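Local coordinates for protein aminoglycoside N(6')-acetyltransferase type 1 (Salmonella choleraesuis, PDB 2VBQ) that transfers an acetyl group from acetyl-CoA to the 6'-amino group of aminoglycoside antibiotics, conferring resistance, and works as a homodimer, at residues V95-V103 against A113-G124. Residues are numbered along the deposited sequence; the frame is centred on the assembly and turned at random.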
loop_
_atom_site.group_PDB
_atom_site.type_symbol
_atom_site.label_atom_id
_atom_site.label_comp_id
_atom_site.label_asym_id
_atom_site.label_seq_id
_atom_site.Cartn_x
_atom_site.Cartn_y
_atom_site.Cartn_z
ATOM N N VAL A 95 -7.447 6.634 -1.010
ATOM C CA VAL A 95 -6.377 7.503 -0.510
ATOM C C VAL A 95 -5.552 7.999 -1.710
ATOM O O VAL A 95 -5.275 7.214 -2.641
ATOM C CB VAL A 95 -5.468 6.742 0.520
ATOM C CG1 VAL A 95 -4.241 7.573 0.923
ATOM C CG2 VAL A 95 -6.266 6.354 1.755
ATOM N N VAL A 96 -5.210 9.292 -1.703
ATOM C CA VAL A 96 -4.244 9.847 -2.683
ATOM C C VAL A 96 -2.804 9.578 -2.243
ATOM O O VAL A 96 -2.389 9.936 -1.123
ATOM C CB VAL A 96 -4.506 11.373 -3.078
ATOM C CG1 VAL A 96 -4.331 12.331 -1.903
ATOM C CG2 VAL A 96 -3.633 11.769 -4.294
ATOM N N PHE A 97 -2.064 8.866 -3.093
ATOM C CA PHE A 97 -0.780 8.347 -2.674
ATOM C C PHE A 97 0.364 8.938 -3.498
ATOM O O PHE A 97 0.300 8.967 -4.736
ATOM C CB PHE A 97 -0.714 6.789 -2.712
ATOM C CG PHE A 97 0.387 6.239 -1.832
ATOM C CD1 PHE A 97 1.710 6.174 -2.288
ATOM C CD2 PHE A 97 0.116 5.876 -0.512
ATOM C CE1 PHE A 97 2.740 5.719 -1.453
ATOM C CE2 PHE A 97 1.141 5.423 0.319
ATOM C CZ PHE A 97 2.448 5.337 -0.165
ATOM N N LEU A 98 1.381 9.448 -2.799
ATOM C CA LEU A 98 2.593 9.972 -3.451
ATOM C C LEU A 98 3.495 8.784 -3.847
ATOM O O LEU A 98 4.200 8.222 -3.005
ATOM C CB LEU A 98 3.316 10.985 -2.534
ATOM C CG LEU A 98 4.516 11.768 -3.127
ATOM C CD1 LEU A 98 4.057 12.706 -4.262
ATOM C CD2 LEU A 98 5.271 12.557 -2.073
ATOM N N GLU A 99 3.463 8.411 -5.133
ATOM C CA GLU A 99 4.146 7.211 -5.617
ATOM C C GLU A 99 5.631 7.460 -5.926
ATOM O O GLU A 99 6.448 6.542 -5.858
ATOM C CB GLU A 99 3.425 6.614 -6.851
ATOM C CG GLU A 99 1.949 6.159 -6.612
ATOM C CD GLU A 99 1.799 4.882 -5.747
ATOM O OE1 GLU A 99 2.804 4.344 -5.231
ATOM O OE2 GLU A 99 0.650 4.425 -5.564
ATOM N N GLY A 100 5.974 8.713 -6.219
ATOM C CA GLY A 100 7.376 9.095 -6.501
ATOM C C GLY A 100 7.512 10.604 -6.551
ATOM O O GLY A 100 6.595 11.287 -6.991
ATOM N N ILE A 101 8.651 11.125 -6.111
ATOM C CA ILE A 101 8.918 12.545 -6.206
ATOM C C ILE A 101 10.430 12.771 -6.348
ATOM O O ILE A 101 11.245 12.127 -5.657
ATOM C CB ILE A 101 8.295 13.356 -5.026
ATOM C CG1 ILE A 101 8.296 14.858 -5.338
ATOM C CG2 ILE A 101 9.006 13.011 -3.680
ATOM C CD1 ILE A 101 7.288 15.674 -4.578
ATOM N N PHE A 102 10.781 13.696 -7.235
ATOM C CA PHE A 102 12.175 13.989 -7.551
ATOM C C PHE A 102 12.292 15.403 -8.070
ATOM O O PHE A 102 11.503 15.823 -8.924
ATOM C CB PHE A 102 12.705 12.996 -8.601
ATOM C CG PHE A 102 14.095 13.340 -9.125
ATOM C CD1 PHE A 102 15.250 12.895 -8.451
ATOM C CD2 PHE A 102 14.242 14.093 -10.288
ATOM C CE1 PHE A 102 16.564 13.227 -8.954
ATOM C CE2 PHE A 102 15.519 14.428 -10.784
ATOM C CZ PHE A 102 16.673 13.987 -10.113
ATOM N N VAL A 103 13.276 16.136 -7.563
ATOM C CA VAL A 103 13.601 17.472 -8.054
ATOM C C VAL A 103 15.086 17.464 -8.393
ATOM O O VAL A 103 15.881 16.908 -7.623
ATOM C CB VAL A 103 13.289 18.583 -7.001
ATOM C CG1 VAL A 103 13.751 19.979 -7.474
ATOM C CG2 VAL A 103 11.789 18.602 -6.659
ATOM N N ALA A 113 9.263 20.697 -4.602
ATOM C CA ALA A 113 8.488 19.563 -4.063
ATOM C C ALA A 113 7.200 20.034 -3.346
ATOM O O ALA A 113 6.137 19.448 -3.502
ATOM C CB ALA A 113 9.353 18.750 -3.114
ATOM N N LYS A 114 7.306 21.091 -2.552
ATOM C CA LYS A 114 6.119 21.661 -1.903
ATOM C C LYS A 114 4.968 21.883 -2.912
ATOM O O LYS A 114 3.836 21.441 -2.700
ATOM C CB LYS A 114 6.506 22.980 -1.241
ATOM C CG LYS A 114 5.403 23.697 -0.496
ATOM C CD LYS A 114 5.996 24.906 0.177
ATOM C CE LYS A 114 4.963 25.981 0.360
ATOM N NZ LYS A 114 4.110 25.665 1.535
ATOM N N GLN A 115 5.274 22.557 -4.010
ATOM C CA GLN A 115 4.275 22.833 -5.026
ATOM C C GLN A 115 3.820 21.583 -5.768
ATOM O O GLN A 115 2.633 21.433 -6.020
ATOM C CB GLN A 115 4.746 23.912 -5.964
ATOM C CG GLN A 115 4.778 25.270 -5.256
ATOM C CD GLN A 115 5.043 26.396 -6.209
ATOM O OE1 GLN A 115 5.926 27.221 -5.957
ATOM N NE2 GLN A 115 4.285 26.447 -7.321
ATOM N N LEU A 116 4.748 20.666 -6.056
ATOM C CA LEU A 116 4.378 19.365 -6.621
ATOM C C LEU A 116 3.364 18.621 -5.720
ATOM O O LEU A 116 2.340 18.136 -6.192
ATOM C CB LEU A 116 5.623 18.492 -6.840
ATOM C CG LEU A 116 6.444 18.818 -8.092
ATOM C CD1 LEU A 116 7.862 18.172 -8.007
ATOM C CD2 LEU A 116 5.666 18.344 -9.366
ATOM N N ILE A 117 3.657 18.557 -4.423
ATOM C CA ILE A 117 2.797 17.855 -3.466
ATOM C C ILE A 117 1.424 18.564 -3.292
ATOM O O ILE A 117 0.388 17.904 -3.157
ATOM C CB ILE A 117 3.568 17.623 -2.111
ATOM C CG1 ILE A 117 4.617 16.521 -2.325
ATOM C CG2 ILE A 117 2.624 17.239 -0.935
ATOM C CD1 ILE A 117 5.674 16.426 -1.233
ATOM N N ALA A 118 1.434 19.895 -3.331
ATOM C CA ALA A 118 0.197 20.682 -3.347
ATOM C C ALA A 118 -0.712 20.319 -4.530
ATOM O O ALA A 118 -1.945 20.232 -4.371
ATOM C CB ALA A 118 0.509 22.159 -3.332
ATOM N N ALA A 119 -0.106 20.099 -5.705
ATOM C CA ALA A 119 -0.827 19.655 -6.898
ATOM C C ALA A 119 -1.398 18.236 -6.732
ATOM O O ALA A 119 -2.550 17.988 -7.127
ATOM C CB ALA A 119 0.079 19.726 -8.148
ATOM N N VAL A 120 -0.592 17.307 -6.200
ATOM C CA VAL A 120 -1.074 15.936 -5.883
ATOM C C VAL A 120 -2.279 15.996 -4.927
ATOM O O VAL A 120 -3.291 15.323 -5.153
ATOM C CB VAL A 120 0.045 15.046 -5.231
ATOM C CG1 VAL A 120 -0.555 13.745 -4.610
ATOM C CG2 VAL A 120 1.165 14.729 -6.228
ATOM N N GLN A 121 -2.131 16.757 -3.839
ATOM C CA GLN A 121 -3.224 16.989 -2.869
ATOM C C GLN A 121 -4.507 17.526 -3.498
ATOM O O GLN A 121 -5.609 17.012 -3.219
ATOM C CB GLN A 121 -2.773 17.911 -1.721
ATOM C CG GLN A 121 -3.803 17.977 -0.571
ATOM C CD GLN A 121 -3.355 18.852 0.581
ATOM O OE1 GLN A 121 -2.185 18.862 0.957
ATOM N NE2 GLN A 121 -4.293 19.599 1.146
ATOM N N ARG A 122 -4.360 18.553 -4.336
ATOM C CA ARG A 122 -5.461 19.177 -5.091
ATOM C C ARG A 122 -6.175 18.118 -5.960
ATOM O O ARG A 122 -7.397 17.961 -5.908
ATOM C CB ARG A 122 -4.891 20.323 -5.954
ATOM C CG ARG A 122 -5.895 21.210 -6.730
ATOM C CD ARG A 122 -5.148 22.255 -7.610
ATOM N NE ARG A 122 -4.090 22.904 -6.817
ATOM C CZ ARG A 122 -2.800 23.053 -7.150
ATOM N NH1 ARG A 122 -2.328 22.650 -8.333
ATOM N NH2 ARG A 122 -1.976 23.632 -6.280
ATOM N N TRP A 123 -5.390 17.364 -6.732
ATOM C CA TRP A 123 -5.912 16.266 -7.529
ATOM C C TRP A 123 -6.689 15.228 -6.664
ATOM O O TRP A 123 -7.840 14.846 -6.986
ATOM C CB TRP A 123 -4.760 15.604 -8.325
ATOM C CG TRP A 123 -5.184 14.455 -9.185
ATOM C CD1 TRP A 123 -5.985 14.513 -10.301
ATOM C CD2 TRP A 123 -4.817 13.084 -9.020
ATOM N NE1 TRP A 123 -6.140 13.258 -10.823
ATOM C CE2 TRP A 123 -5.441 12.361 -10.054
ATOM C CE3 TRP A 123 -4.033 12.391 -8.087
ATOM C CZ2 TRP A 123 -5.312 10.970 -10.183
ATOM C CZ3 TRP A 123 -3.889 11.015 -8.219
ATOM C CH2 TRP A 123 -4.524 10.313 -9.276
ATOM N N GLY A 124 -6.079 14.784 -5.578
ATOM C CA GLY A 124 -6.726 13.779 -4.735
ATOM C C GLY A 124 -7.972 14.314 -4.028
ATOM O O GLY A 124 -8.985 13.596 -3.872
#
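With CG1 of Ile-101 swung opposite its own amide nitrogen (chi1 -166°) and the chain extended beyond it (chi2 157°), the terminal CD1 drops onto the helix and meets Ile-117 CG1 at 3.6 Å, the two side chains crossing at about a right angle. This is the first strand-to-helix step of the beta-alpha-beta unit in a GNAT acetyltransferase, a worked example of apolar packing joining two elements that both bind the cofactor portion of a ligand. The helix runs back along strand 95-103, nearly antiparallel (154°), their axes 8.5 Å apart at closest, and no hydrogen bond links them. A classic beta bulge at Glu-99 and Gly-100 adds a residue, so that Leu-98 and Ile-101, three positions apart, both point to the helix and reach Ile-117, with Leu-98 CD2 4.0 Å from Ile-117 CD1. The other Leu-98 methyl rests on Val-120. Near the bound bisubstrate analogue, Val-103 CG2 packs against Leu-116 CD1, while the backbone nitrogens of Ile-101, Val-103 and Ala-113 hydrogen-bond to the ligand. Toward the far end the elements draw together, and Val-96 CG2 touches both Val-120 CG1 (3.7 Å) and Trp-123 CE3 (3.9 Å). There Gly-124, without a side chain, brings its CA to 3.7 Å from Val-96 CB.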